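Local coordinates for protein sulfate adenylyltransferase, adenylylsulfate kinase (Thiobacillus denitrificans, PDB 3CR8) that phosphorylates adenosine 5'-phosphosulfate with ATP to give 3'-phosphoadenylyl sulfate, carrying beside its kinase domain a sulfurylase-like part without ATP sulfurylase activity, at residues Ala388-Leu393 and Val530-Leu534; Ser436-Lys440 and Met463-Gly469; Gly369-Phe374 and Gly443-Pro449; Ala219-Arg223 and Phe351-Leu355; Asp143-Arg148 and Tyr210-Val214. One frame throughout, in Å; residues are numbered along the deposited sequence.

Contact 1: Ala388-Leu393 and Val530-Leu534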
# COMPACT_ATOMS: atom_id res chain seq x y z
N ALA A 388 0.44 21.17 -37.73
CA ALA A 388 0.08 21.80 -36.47
C ALA A 388 -0.48 20.75 -35.50
O ALA A 388 -0.11 20.73 -34.33
CB ALA A 388 -0.91 22.94 -36.70
N LEU A 389 -1.38 19.90 -36.00
CA LEU A 389 -2.04 18.91 -35.17
C LEU A 389 -0.99 17.97 -34.55
O LEU A 389 -1.08 17.60 -33.38
CB LEU A 389 -3.09 18.16 -36.00
CG LEU A 389 -4.19 17.37 -35.32
CD1 LEU A 389 -4.08 15.91 -35.70
CD2 LEU A 389 -4.21 17.59 -33.78
N ALA A 390 0.02 17.61 -35.34
CA ALA A 390 1.14 16.80 -34.87
C ALA A 390 1.85 17.48 -33.69
O ALA A 390 2.10 16.86 -32.68
CB ALA A 390 2.13 16.56 -36.01
N ALA A 391 2.20 18.75 -33.84
CA ALA A 391 2.90 19.48 -32.79
C ALA A 391 2.11 19.39 -31.48
O ALA A 391 2.66 19.05 -30.44
CB ALA A 391 3.10 20.93 -33.19
N ARG A 392 0.82 19.70 -31.53
CA ARG A 392 -0.03 19.65 -30.35
C ARG A 392 -0.01 18.28 -29.70
O ARG A 392 0.25 18.16 -28.50
CB ARG A 392 -1.47 19.99 -30.71
CG ARG A 392 -1.68 21.41 -31.12
CD ARG A 392 -1.39 22.35 -29.96
NE ARG A 392 -1.75 21.75 -28.68
CZ ARG A 392 -2.83 22.09 -27.97
NH1 ARG A 392 -3.66 23.03 -28.41
NH2 ARG A 392 -3.06 21.48 -26.81
N LEU A 393 -0.31 17.25 -30.50
CA LEU A 393 -0.39 15.90 -29.99
C LEU A 393 0.93 15.48 -29.34
O LEU A 393 0.95 14.63 -28.45
CB LEU A 393 -0.81 14.93 -31.08
CG LEU A 393 -2.24 15.22 -31.46
CD1 LEU A 393 -2.81 14.20 -32.45
CD2 LEU A 393 -3.09 15.26 -30.22
N VAL A 530 -7.25 23.71 -35.54
CA VAL A 530 -6.55 22.74 -34.71
C VAL A 530 -7.35 22.39 -33.45
O VAL A 530 -7.60 21.20 -33.15
CB VAL A 530 -5.16 23.26 -34.33
CG1 VAL A 530 -4.60 22.50 -33.15
CG2 VAL A 530 -4.24 23.12 -35.49
N GLN A 531 -7.75 23.44 -32.73
CA GLN A 531 -8.59 23.32 -31.54
C GLN A 531 -9.82 22.51 -31.84
O GLN A 531 -10.16 21.59 -31.10
CB GLN A 531 -8.99 24.69 -31.03
CG GLN A 531 -9.65 24.67 -29.69
CD GLN A 531 -8.85 23.90 -28.68
OE1 GLN A 531 -7.62 23.86 -28.75
NE2 GLN A 531 -9.54 23.29 -27.72
N GLN A 532 -10.48 22.86 -32.95
CA GLN A 532 -11.71 22.21 -33.35
C GLN A 532 -11.52 20.70 -33.51
O GLN A 532 -12.45 19.93 -33.25
CB GLN A 532 -12.28 22.84 -34.61
CG GLN A 532 -13.68 22.35 -34.99
CD GLN A 532 -14.75 22.61 -33.91
OE1 GLN A 532 -14.84 23.71 -33.37
NE2 GLN A 532 -15.56 21.59 -33.61
N ILE A 533 -10.32 20.28 -33.90
CA ILE A 533 -10.09 18.85 -33.98
C ILE A 533 -9.61 18.26 -32.63
O ILE A 533 -9.88 17.09 -32.34
CB ILE A 533 -9.23 18.39 -35.22
CG1 ILE A 533 -7.76 18.76 -35.09
CG2 ILE A 533 -9.73 19.02 -36.48
CD1 ILE A 533 -7.11 19.00 -36.45
N LEU A 534 -8.96 19.06 -31.79
CA LEU A 534 -8.64 18.53 -30.46
C LEU A 534 -9.94 18.27 -29.73
O LEU A 534 -10.06 17.33 -28.95
CB LEU A 534 -7.70 19.44 -29.67
CG LEU A 534 -6.29 19.45 -30.27
CD1 LEU A 534 -5.45 20.62 -29.78
CD2 LEU A 534 -5.58 18.13 -30.03

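Contact 2: Ser436-Lys440 and Met463-Gly469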
# COMPACT_ATOMS: atom_id res chain seq x y z
N SER A 436 -1.48 1.89 -40.29
CA SER A 436 -2.09 0.84 -39.47
C SER A 436 -1.09 0.25 -38.52
O SER A 436 -1.42 -0.01 -37.37
CB SER A 436 -2.78 -0.24 -40.33
OG SER A 436 -1.84 -1.07 -40.97
N GLU A 437 0.14 0.03 -39.00
CA GLU A 437 1.18 -0.52 -38.16
C GLU A 437 1.48 0.45 -37.03
O GLU A 437 1.60 0.01 -35.87
CB GLU A 437 2.44 -0.88 -38.96
CG GLU A 437 2.27 -2.06 -39.87
CD GLU A 437 2.35 -3.40 -39.15
OE1 GLU A 437 3.31 -3.63 -38.38
OE2 GLU A 437 1.45 -4.24 -39.38
N ILE A 438 1.58 1.74 -37.33
CA ILE A 438 1.81 2.68 -36.23
C ILE A 438 0.71 2.56 -35.15
O ILE A 438 0.98 2.64 -33.95
CB ILE A 438 1.91 4.15 -36.67
CG1 ILE A 438 2.93 4.31 -37.77
CG2 ILE A 438 2.37 5.00 -35.52
CD1 ILE A 438 4.27 3.82 -37.36
N THR A 439 -0.54 2.37 -35.56
CA THR A 439 -1.63 2.42 -34.61
C THR A 439 -1.85 1.09 -33.87
O THR A 439 -2.03 1.08 -32.65
CB THR A 439 -2.92 3.07 -35.22
OG1 THR A 439 -4.06 2.22 -35.01
CG2 THR A 439 -2.75 3.31 -36.68
N LYS A 440 -1.84 -0.02 -34.61
CA LYS A 440 -1.73 -1.35 -34.02
C LYS A 440 -0.77 -1.32 -32.81
O LYS A 440 -1.07 -1.84 -31.75
CB LYS A 440 -1.22 -2.32 -35.08
CG LYS A 440 -0.77 -3.71 -34.60
CD LYS A 440 0.22 -4.27 -35.58
CE LYS A 440 0.30 -5.77 -35.64
NZ LYS A 440 0.93 -6.16 -36.97
N MET A 463 -8.90 -0.90 -42.59
CA MET A 463 -7.61 -1.48 -42.27
C MET A 463 -7.15 -0.97 -40.91
O MET A 463 -6.70 -1.75 -40.07
CB MET A 463 -6.55 -1.20 -43.35
CG MET A 463 -5.43 -2.26 -43.41
SD MET A 463 -3.88 -1.77 -44.23
CE MET A 463 -4.44 -0.59 -45.45
N ILE A 464 -7.26 0.34 -40.68
CA ILE A 464 -6.74 0.84 -39.42
C ILE A 464 -7.76 0.72 -38.27
O ILE A 464 -7.39 0.55 -37.10
CB ILE A 464 -6.11 2.25 -39.52
CG1 ILE A 464 -6.92 3.25 -38.73
CG2 ILE A 464 -5.82 2.69 -40.98
CD1 ILE A 464 -6.37 3.40 -37.35
N GLU A 465 -9.04 0.75 -38.62
CA GLU A 465 -10.11 0.61 -37.63
C GLU A 465 -10.11 -0.77 -36.99
O GLU A 465 -10.68 -0.96 -35.91
CB GLU A 465 -11.44 0.83 -38.31
CG GLU A 465 -12.37 1.80 -37.64
CD GLU A 465 -13.43 2.31 -38.61
OE1 GLU A 465 -14.13 1.47 -39.22
OE2 GLU A 465 -13.54 3.54 -38.75
N ALA A 466 -9.49 -1.73 -37.68
CA ALA A 466 -9.38 -3.11 -37.21
C ALA A 466 -8.40 -3.23 -36.06
O ALA A 466 -8.52 -4.08 -35.17
CB ALA A 466 -8.91 -3.99 -38.32
N VAL A 467 -7.44 -2.32 -36.07
CA VAL A 467 -6.27 -2.47 -35.24
C VAL A 467 -6.20 -1.31 -34.24
O VAL A 467 -5.39 -1.29 -33.32
CB VAL A 467 -5.03 -2.60 -36.15
CG1 VAL A 467 -4.37 -1.25 -36.41
CG2 VAL A 467 -4.07 -3.60 -35.60
N GLY A 468 -7.10 -0.35 -34.43
CA GLY A 468 -7.13 0.83 -33.59
C GLY A 468 -8.12 1.88 -34.05
O GLY A 468 -9.09 1.57 -34.75
N GLY A 469 -7.87 3.12 -33.65
CA GLY A 469 -8.79 4.23 -33.89
C GLY A 469 -8.54 5.00 -35.19
O GLY A 469 -7.41 5.38 -35.52

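Contact 3: Gly369-Phe374 and Gly443-Pro449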
# COMPACT_ATOMS: atom_id res chain seq x y z
N GLY A 369 -3.99 3.42 -30.01
CA GLY A 369 -3.43 4.10 -31.14
C GLY A 369 -4.55 4.54 -32.03
O GLY A 369 -5.66 4.03 -31.94
N PHE A 370 -4.26 5.50 -32.88
CA PHE A 370 -5.24 5.99 -33.83
C PHE A 370 -4.54 6.83 -34.88
O PHE A 370 -3.52 7.50 -34.61
CB PHE A 370 -6.30 6.81 -33.14
CG PHE A 370 -5.77 8.03 -32.43
CD1 PHE A 370 -5.20 7.93 -31.18
CD2 PHE A 370 -5.89 9.29 -33.00
CE1 PHE A 370 -4.74 9.05 -30.53
CE2 PHE A 370 -5.43 10.42 -32.35
CZ PHE A 370 -4.85 10.30 -31.12
N THR A 371 -5.07 6.79 -36.10
CA THR A 371 -4.55 7.67 -37.13
C THR A 371 -5.57 8.78 -37.34
O THR A 371 -6.79 8.57 -37.21
CB THR A 371 -4.21 6.95 -38.48
OG1 THR A 371 -5.37 6.89 -39.30
CG2 THR A 371 -3.73 5.57 -38.26
N VAL A 372 -5.07 9.98 -37.61
CA VAL A 372 -5.91 11.10 -37.98
C VAL A 372 -5.70 11.27 -39.47
O VAL A 372 -4.59 11.54 -39.92
CB VAL A 372 -5.47 12.41 -37.28
CG1 VAL A 372 -6.07 13.59 -37.97
CG2 VAL A 372 -5.85 12.40 -35.82
N PHE A 373 -6.77 11.09 -40.23
CA PHE A 373 -6.69 11.05 -41.69
C PHE A 373 -7.39 12.27 -42.31
O PHE A 373 -8.62 12.33 -42.37
CB PHE A 373 -7.35 9.75 -42.18
CG PHE A 373 -6.86 9.30 -43.50
CD1 PHE A 373 -7.32 9.88 -44.68
CD2 PHE A 373 -5.92 8.28 -43.58
CE1 PHE A 373 -6.87 9.45 -45.90
CE2 PHE A 373 -5.46 7.85 -44.79
CZ PHE A 373 -5.94 8.44 -45.96
N PHE A 374 -6.61 13.25 -42.72
CA PHE A 374 -7.17 14.46 -43.33
C PHE A 374 -7.53 14.20 -44.79
O PHE A 374 -6.72 13.69 -45.57
CB PHE A 374 -6.15 15.60 -43.32
CG PHE A 374 -5.83 16.16 -41.96
CD1 PHE A 374 -5.02 15.47 -41.08
CD2 PHE A 374 -6.30 17.41 -41.58
CE1 PHE A 374 -4.70 15.99 -39.83
CE2 PHE A 374 -5.99 17.95 -40.33
CZ PHE A 374 -5.19 17.23 -39.46
N GLY A 443 0.63 3.84 -31.36
CA GLY A 443 1.09 5.18 -31.68
C GLY A 443 -0.03 5.95 -32.37
O GLY A 443 -1.09 5.39 -32.67
N ILE A 444 0.19 7.24 -32.63
CA ILE A 444 -0.77 7.99 -33.42
C ILE A 444 -0.14 8.42 -34.74
O ILE A 444 0.94 9.03 -34.75
CB ILE A 444 -1.40 9.22 -32.68
CG1 ILE A 444 -0.85 10.52 -33.20
CG2 ILE A 444 -1.24 9.20 -31.12
CD1 ILE A 444 -1.36 11.63 -32.36
N ALA A 445 -0.82 8.09 -35.84
CA ALA A 445 -0.33 8.41 -37.20
C ALA A 445 -1.18 9.48 -37.84
O ALA A 445 -2.41 9.38 -37.85
CB ALA A 445 -0.33 7.18 -38.10
N ILE A 446 -0.54 10.50 -38.40
CA ILE A 446 -1.28 11.62 -38.99
C ILE A 446 -1.01 11.74 -40.48
O ILE A 446 0.10 12.06 -40.87
CB ILE A 446 -0.86 12.94 -38.36
CG1 ILE A 446 -1.33 13.02 -36.91
CG2 ILE A 446 -1.39 14.09 -39.14
CD1 ILE A 446 -0.54 14.03 -36.15
N CYS A 447 -2.03 11.50 -41.29
CA CYS A 447 -1.89 11.41 -42.73
C CYS A 447 -2.74 12.37 -43.51
O CYS A 447 -3.91 12.55 -43.21
CB CYS A 447 -2.49 10.10 -43.23
SG CYS A 447 -1.87 8.72 -42.41
N ALA A 448 -2.15 12.95 -44.56
CA ALA A 448 -2.88 13.82 -45.48
C ALA A 448 -2.51 13.68 -46.96
O ALA A 448 -2.10 14.65 -47.60
CB ALA A 448 -2.60 15.24 -44.98
N PRO A 449 -2.66 12.47 -47.51
CA PRO A 449 -2.43 12.18 -48.92
C PRO A 449 -3.55 12.71 -49.81
O PRO A 449 -4.61 13.15 -49.33
CB PRO A 449 -2.51 10.66 -48.94
CG PRO A 449 -3.66 10.41 -48.02
CD PRO A 449 -3.23 11.28 -46.85

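Contact 4: Ala219-Arg223 and Phe351-Leu355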
# COMPACT_ATOMS: atom_id res chain seq x y z
N ALA A 219 -3.05 -16.42 -17.27
CA ALA A 219 -3.15 -15.34 -16.29
C ALA A 219 -3.90 -15.77 -15.05
O ALA A 219 -3.56 -15.37 -13.94
CB ALA A 219 -3.80 -14.12 -16.91
N ILE A 220 -4.92 -16.58 -15.24
CA ILE A 220 -5.79 -16.95 -14.14
C ILE A 220 -5.63 -18.40 -13.72
O ILE A 220 -6.32 -18.87 -12.81
CB ILE A 220 -7.25 -16.69 -14.53
CG1 ILE A 220 -7.98 -17.97 -14.95
CG2 ILE A 220 -7.28 -15.70 -15.65
CD1 ILE A 220 -9.52 -17.77 -15.02
N ARG A 221 -4.72 -19.11 -14.36
CA ARG A 221 -4.57 -20.52 -14.04
C ARG A 221 -4.25 -20.75 -12.56
O ARG A 221 -4.70 -21.76 -12.00
CB ARG A 221 -3.53 -21.19 -14.93
CG ARG A 221 -3.27 -22.64 -14.57
CD ARG A 221 -2.20 -23.24 -15.45
NE ARG A 221 -1.00 -22.42 -15.45
CZ ARG A 221 0.06 -22.68 -16.20
NH1 ARG A 221 0.06 -23.75 -16.99
NH2 ARG A 221 1.12 -21.86 -16.16
N ASP A 222 -3.50 -19.84 -11.94
CA ASP A 222 -3.06 -20.05 -10.54
C ASP A 222 -4.19 -19.96 -9.52
O ASP A 222 -4.03 -20.38 -8.37
CB ASP A 222 -1.94 -19.09 -10.17
CG ASP A 222 -0.64 -19.45 -10.83
OD1 ASP A 222 0.41 -19.31 -10.18
OD2 ASP A 222 -0.68 -19.88 -12.01
N ARG A 223 -5.33 -19.42 -9.96
CA ARG A 223 -6.55 -19.35 -9.16
C ARG A 223 -7.23 -20.71 -9.07
O ARG A 223 -8.28 -20.85 -8.44
CB ARG A 223 -7.55 -18.38 -9.81
CG ARG A 223 -7.08 -16.95 -9.97
CD ARG A 223 -7.32 -16.21 -8.70
NE ARG A 223 -6.87 -14.83 -8.76
CZ ARG A 223 -7.04 -13.99 -7.76
NH1 ARG A 223 -7.64 -14.42 -6.66
NH2 ARG A 223 -6.63 -12.73 -7.85
N PHE A 351 -10.80 -11.07 -12.22
CA PHE A 351 -9.61 -11.01 -11.37
C PHE A 351 -8.72 -9.89 -11.89
O PHE A 351 -8.72 -9.60 -13.08
CB PHE A 351 -8.84 -12.34 -11.39
CG PHE A 351 -9.66 -13.53 -10.98
CD1 PHE A 351 -10.39 -14.25 -11.91
CD2 PHE A 351 -9.67 -13.96 -9.65
CE1 PHE A 351 -11.13 -15.37 -11.54
CE2 PHE A 351 -10.42 -15.09 -9.25
CZ PHE A 351 -11.15 -15.80 -10.20
N PRO A 352 -7.94 -9.26 -10.99
CA PRO A 352 -7.01 -8.19 -11.39
C PRO A 352 -6.09 -8.58 -12.54
O PRO A 352 -5.96 -7.83 -13.49
CB PRO A 352 -6.21 -7.93 -10.13
CG PRO A 352 -7.13 -8.32 -9.05
CD PRO A 352 -7.92 -9.47 -9.53
N GLU A 353 -5.49 -9.76 -12.44
CA GLU A 353 -4.60 -10.30 -13.48
C GLU A 353 -5.23 -10.35 -14.87
O GLU A 353 -4.61 -9.95 -15.84
CB GLU A 353 -4.16 -11.71 -13.10
CG GLU A 353 -3.79 -11.86 -11.68
CD GLU A 353 -4.91 -12.46 -10.86
OE1 GLU A 353 -5.15 -13.69 -10.96
OE2 GLU A 353 -5.55 -11.69 -10.09
N VAL A 354 -6.43 -10.90 -14.97
CA VAL A 354 -7.10 -11.05 -16.23
C VAL A 354 -7.43 -9.68 -16.75
O VAL A 354 -7.21 -9.36 -17.92
CB VAL A 354 -8.41 -11.81 -16.06
CG1 VAL A 354 -8.96 -12.26 -17.40
CG2 VAL A 354 -8.22 -12.98 -15.13
N LEU A 355 -7.97 -8.84 -15.87
CA LEU A 355 -8.29 -7.48 -16.28
C LEU A 355 -7.04 -6.83 -16.86
O LEU A 355 -7.08 -6.26 -17.94
CB LEU A 355 -8.86 -6.67 -15.11
CG LEU A 355 -10.26 -7.17 -14.76
CD1 LEU A 355 -10.93 -6.22 -13.81
CD2 LEU A 355 -11.12 -7.36 -16.01

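Contact 5: Asp143-Arg148 and Tyr210-Val214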
# COMPACT_ATOMS: atom_id res chain seq x y z
N ASP A 143 5.01 -22.07 -31.03
CA ASP A 143 4.41 -21.42 -29.88
C ASP A 143 3.67 -22.38 -28.94
O ASP A 143 2.98 -23.29 -29.38
CB ASP A 143 3.44 -20.36 -30.39
CG ASP A 143 2.40 -20.93 -31.32
OD1 ASP A 143 2.80 -21.44 -32.39
OD2 ASP A 143 1.19 -20.88 -30.96
N PHE A 144 3.83 -22.16 -27.64
CA PHE A 144 3.12 -22.95 -26.65
C PHE A 144 3.37 -24.46 -26.75
O PHE A 144 2.52 -25.29 -26.44
CB PHE A 144 1.63 -22.60 -26.65
CG PHE A 144 1.35 -21.14 -26.41
CD1 PHE A 144 2.07 -20.45 -25.45
CD2 PHE A 144 0.40 -20.46 -27.15
CE1 PHE A 144 1.86 -19.12 -25.23
CE2 PHE A 144 0.18 -19.13 -26.94
CZ PHE A 144 0.91 -18.46 -25.98
N VAL A 145 4.57 -24.82 -27.15
CA VAL A 145 4.97 -26.22 -27.19
C VAL A 145 4.53 -27.00 -25.94
O VAL A 145 3.92 -28.05 -26.07
CB VAL A 145 6.49 -26.36 -27.48
CG1 VAL A 145 7.09 -27.51 -26.72
CG2 VAL A 145 6.70 -26.55 -28.95
N SER A 146 4.86 -26.51 -24.76
CA SER A 146 4.43 -27.18 -23.52
C SER A 146 2.92 -27.51 -23.51
O SER A 146 2.53 -28.68 -23.41
CB SER A 146 4.74 -26.30 -22.32
OG SER A 146 4.64 -24.93 -22.68
N LEU A 147 2.10 -26.45 -23.62
CA LEU A 147 0.64 -26.53 -23.53
C LEU A 147 -0.09 -27.33 -24.61
O LEU A 147 -1.27 -27.62 -24.43
CB LEU A 147 0.08 -25.12 -23.53
CG LEU A 147 0.46 -24.41 -22.24
CD1 LEU A 147 0.15 -22.91 -22.27
CD2 LEU A 147 -0.24 -25.07 -21.10
N ARG A 148 0.59 -27.69 -25.70
CA ARG A 148 -0.03 -28.44 -26.79
C ARG A 148 0.15 -29.92 -26.62
O ARG A 148 1.25 -30.42 -26.76
CB ARG A 148 0.57 -28.02 -28.13
CG ARG A 148 0.39 -26.57 -28.48
CD ARG A 148 1.17 -26.14 -29.69
NE ARG A 148 0.76 -24.81 -30.14
CZ ARG A 148 -0.30 -24.57 -30.89
NH1 ARG A 148 -1.08 -25.57 -31.26
NH2 ARG A 148 -0.61 -23.34 -31.24
N TYR A 210 -5.59 -16.04 -31.04
CA TYR A 210 -5.50 -17.08 -30.04
C TYR A 210 -4.43 -16.78 -28.99
O TYR A 210 -4.53 -17.26 -27.87
CB TYR A 210 -5.28 -18.47 -30.67
CG TYR A 210 -3.91 -18.74 -31.24
CD1 TYR A 210 -2.89 -19.17 -30.41
CD2 TYR A 210 -3.64 -18.58 -32.60
CE1 TYR A 210 -1.63 -19.44 -30.93
CE2 TYR A 210 -2.41 -18.84 -33.12
CZ TYR A 210 -1.40 -19.27 -32.28
OH TYR A 210 -0.14 -19.56 -32.75
N PHE A 211 -3.41 -16.02 -29.36
CA PHE A 211 -2.33 -15.74 -28.43
C PHE A 211 -2.88 -15.06 -27.19
O PHE A 211 -2.61 -15.48 -26.05
CB PHE A 211 -1.26 -14.90 -29.07
CG PHE A 211 -0.32 -15.68 -29.95
CD1 PHE A 211 0.84 -16.22 -29.45
CD2 PHE A 211 -0.60 -15.84 -31.29
CE1 PHE A 211 1.70 -16.92 -30.27
CE2 PHE A 211 0.27 -16.53 -32.10
CZ PHE A 211 1.41 -17.07 -31.58
N GLY A 212 -3.67 -14.03 -27.40
CA GLY A 212 -4.36 -13.38 -26.30
C GLY A 212 -5.20 -14.35 -25.47
O GLY A 212 -5.19 -14.30 -24.24
N LEU A 213 -5.94 -15.23 -26.13
CA LEU A 213 -6.76 -16.20 -25.43
C LEU A 213 -5.91 -17.05 -24.53
O LEU A 213 -6.20 -17.24 -23.38
CB LEU A 213 -7.44 -17.09 -26.44
CG LEU A 213 -8.82 -17.60 -26.11
CD1 LEU A 213 -8.82 -19.03 -26.57
CD2 LEU A 213 -9.15 -17.48 -24.62
N VAL A 214 -4.84 -17.60 -25.07
CA VAL A 214 -4.00 -18.44 -24.25
C VAL A 214 -3.48 -17.60 -23.11
O VAL A 214 -3.46 -18.06 -21.97
CB VAL A 214 -2.84 -19.04 -25.03
CG1 VAL A 214 -1.85 -19.74 -24.07
CG2 VAL A 214 -3.38 -19.99 -26.08

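Contact 1: Ala388-Leu393 and Val530-Leu534
In the P-loop kinase domain, helix 380-394, which begins in the predicted ATP-binding loop, packs through Ala388, Leu389, Arg392 and Leu393 against Val530, Ile533 and Leu534 of helix 526-540. The two short segments have axes 10.3 Å apart and cross at -54°, so the interface is carried by a few residues spaced three or four apart on each helix. Ala388, with only a methyl, fits against Val530: its CB meets Val530 CG2 at 3.5 Å, while the other methyl of Val530, CG1, lies 3.7 Å from Arg392 CG. Leu389 fills the middle. With CG anti to the backbone N (chi1 -162°), its side chain swings across to Ile533, bringing CG within 3.5 Å of Ile533 CD1. Beyond these residues lies the central sheet, where Leu389 also touches Val372 and Phe374; the contact is buried against this sheet, which suits aliphatic side chains. The polar groups stay at the margin. Gln531 turns its amide to another subunit, NE2 bonding to Ala227 O of that neighbouring copy, and Arg392 has a long, weak ion pair with Glu395, just past the end of its helix. Leu534 joins the two environments, one methyl in each. CD2 slides past the leucines of the opposite helix, 3.8 Å from Leu393 CD2 and 4.0 Å from Leu389 CD2. The Arg392 chain bends at chi2 and chi3, which folds its flat end back over the other methyl: Leu534 CD1 lies beneath one face of the guanidinium, displaced toward its rim and 3.3 Å from Arg392 NH1.

Contact 2: Ser436-Lys440 and Met463-Gly469
Gly468 and Thr439 meet where a side chain could hardly fit: with Gly468 almost fully extended (phi 174°), a beta carbon on it would collide with Thr439 OG1. As a glycine, it instead presents its CA to that hydroxyl, 3.7 Å from Thr439 OG1. The rest of the contact is packing between the last turn of helix 421-440 and the end of helix 454-465. Ser436 is small enough to let the backbones come close, its CB 4.2 Å from Ile464 CB. Its hydroxyl is bonded to Phe433 O one turn back and lies alongside Met463 SD at 3.9 Å. Val467 sets its branched end against the helix terminus, CG1 touching Ser436 O and the first carbons of Lys440. Those carbons run on, extended beyond CG, to an NZ that forms a salt bridge with Glu437 OE2 at 3.1 Å, on the syn side of the carboxylate but somewhat out of its plane. NZ also bonds Thr402 of a neighbouring subunit, a residue that Glu437 OE1 reaches too. Exchanging Lys440 for an alanine would probably leave Glu437 without its counter-charge and Thr402 of the neighbouring subunit without the bond from NZ. Both helices cover the sheet face that bears Thr371, and Gly469 begins the next strand: this is the close of a beta-alpha-beta crossover, from strand 444-447 through helix 454-465 to strand 469-475, characteristic of the P-loop kinase fold.

Contact 3: Gly369-Phe374 and Gly443-Pro449
Phe370 to Phe373 run parallel to Ile444 to Cys447 in tight, buried register, whereas Phe374 reaches past the end of the partner strand toward Ala448 and the partly exposed Pro449. In the tight part Phe370 and Val372 each bond the two residues that flank their opposite number, Ile444 and Ile446, as in regular parallel pairing. Phe370 N donates to Gly443 O, and Phe370 O accepts from Ala445 N at 3.0 Å. Further on, Val372 N points to Ala445 O and Cys447 N bonds Val372 O at 2.9 Å, in a nearly straight bond (166°). The Phe370 ring folds back beside Ile444 because its chi1 of 61° turns CG between the backbone N and the carbonyl carbon. Ile444 CB then sits over the ring face, 4.0 Å from the centroid, in a CH-pi contact. Strand 370-376 is the central strand of the parallel sheet of the P-loop kinase fold, with 444-447 its neighbour, and leads into the predicted ATP-binding loop. Val372, Ile444 and Ile446 pack on helix 380-394, which suits bulky apolar residues, and the Phe370 ring meets Tyr542 on the same face; Thr371 and Ala445 on the other face are small beside helix 421-440. Cys447 CB meets Phe373 CD2 there at 3.9 Å, with its sulfur set obliquely to the ring. Toward the looser end the backbone is held by Phe374 N to Cys447 O at 2.8 Å. Past it, contacts are carried by side chains: Phe374 CB lies 3.9 Å from Ala448 CB, and the Phe373 and Pro449 side chains cross at about a right angle, Phe373 CZ 3.7 Å from Pro449 CG.

Contact 4: Ala219-Arg223 and Phe351-Leu355
Arg223 grips the carboxylate of Glu353 side-on with two nitrogens, NE reaching OE1 at 3.0 Å and NH2 reaching OE2 at 2.7 Å. Both oxygens lie close to the guanidinium plane and are approached on their syn sides; with the two flat groups only 25° apart, each bond is nearly straight. Phe351 completes this first shell: its CD2 sits over one face of the guanidinium, and Arg223 CG lies over the Phe351 ring, 4.1 Å from its centroid, in a CH-pi contact. A bend at chi2 (-85°) lets the arginine chain pass across the ring and still reach the acid. Were Arg223 a leucine, the two charged bonds would go and Glu353 would probably be left without its mate, its carboxylate set free to turn. Further out, Arg177 makes a cation-pi contact with Phe351, and Tyr180 meets the same ring edge-to-face while its hydroxyl bonds Arg223 O. Phe351 is the N-cap residue and Glu353 lies in the first turn, where an acid may also be favoured by the helix dipole. Thus, within the ATP-sulfurylase-like part of the chain, the residues just after helix 210-220 are fastened to the start of helix 352-361.

Contact 5: Asp143-Arg148 and Tyr210-Val214
Phe144 and Val214 form the apolar centre: Val214 CG1 lies over one face of the Phe144 ring, displaced toward its rim, 3.7 Å from the centroid in a CH-pi contact. Phe211 closes in from another direction, its CD1 3.9 Å from Phe144 CE2 with the two ring planes inclined at 48°, neither stacked nor perpendicular. Leu147 CD1 fills in more distantly at 4.2 Å from Val214 CG1. Phe144 has left-handed backbone angles (phi 57°), just ahead of the type I turn from Val145 to Arg148. Next outward is Tyr210, whose CE1 lies at the edge of the Phe144 ring and whose own ring has one face covered by Phe211. Its hydroxyl carries the contact into the polar edge, donating to Asp143 OD2 at 2.6 Å. Asp143 is buried, and an acid here needs partners: Arg148 NH2 joins the tyrosine at Asp143 OD2, 3.1 Å away, in a salt bridge, while Arg148 NE holds the backbone oxygen of Asp143 at 2.8 Å. The hydroxyl and NH2 reach OD2 from opposite faces of the carboxylate, which probably holds its rotation, and the arginine charge probably keeps the acid ionised. Another subunit adds to this rim, Glu395 of that copy accepting a hydrogen bond from Phe144 N. In the fold, the loop between strand 126-135 and helix 151-160 is thereby pinned to the first turn of helix 210-220, while its Leu147 is also tied through the backbone to Leu233, just past strand 229-231.

In the fold
Contacts 1, 2 and 3 build one kinase domain about a single sheet. Contact 3 is its buried centre, backbone bonds between strands; contact 1 lies on the face carrying Val372 and Ile446, mostly aliphatic packing with an arginine at its margin, and contact 2 on the face carrying Thr371, partly buried and edged by charge. Both touch contact 3 but not each other. Contacts 4 and 5 share helix 210-220 in the sulfurylase-like part, one at each end: contact 5 is buried and aromatic with an enclosed acid, contact 4 more exposed and led by a salt bridge. Between subunits, Glu395 beyond the end of helix 380-394 of contact 1 meets contact 5 of another copy.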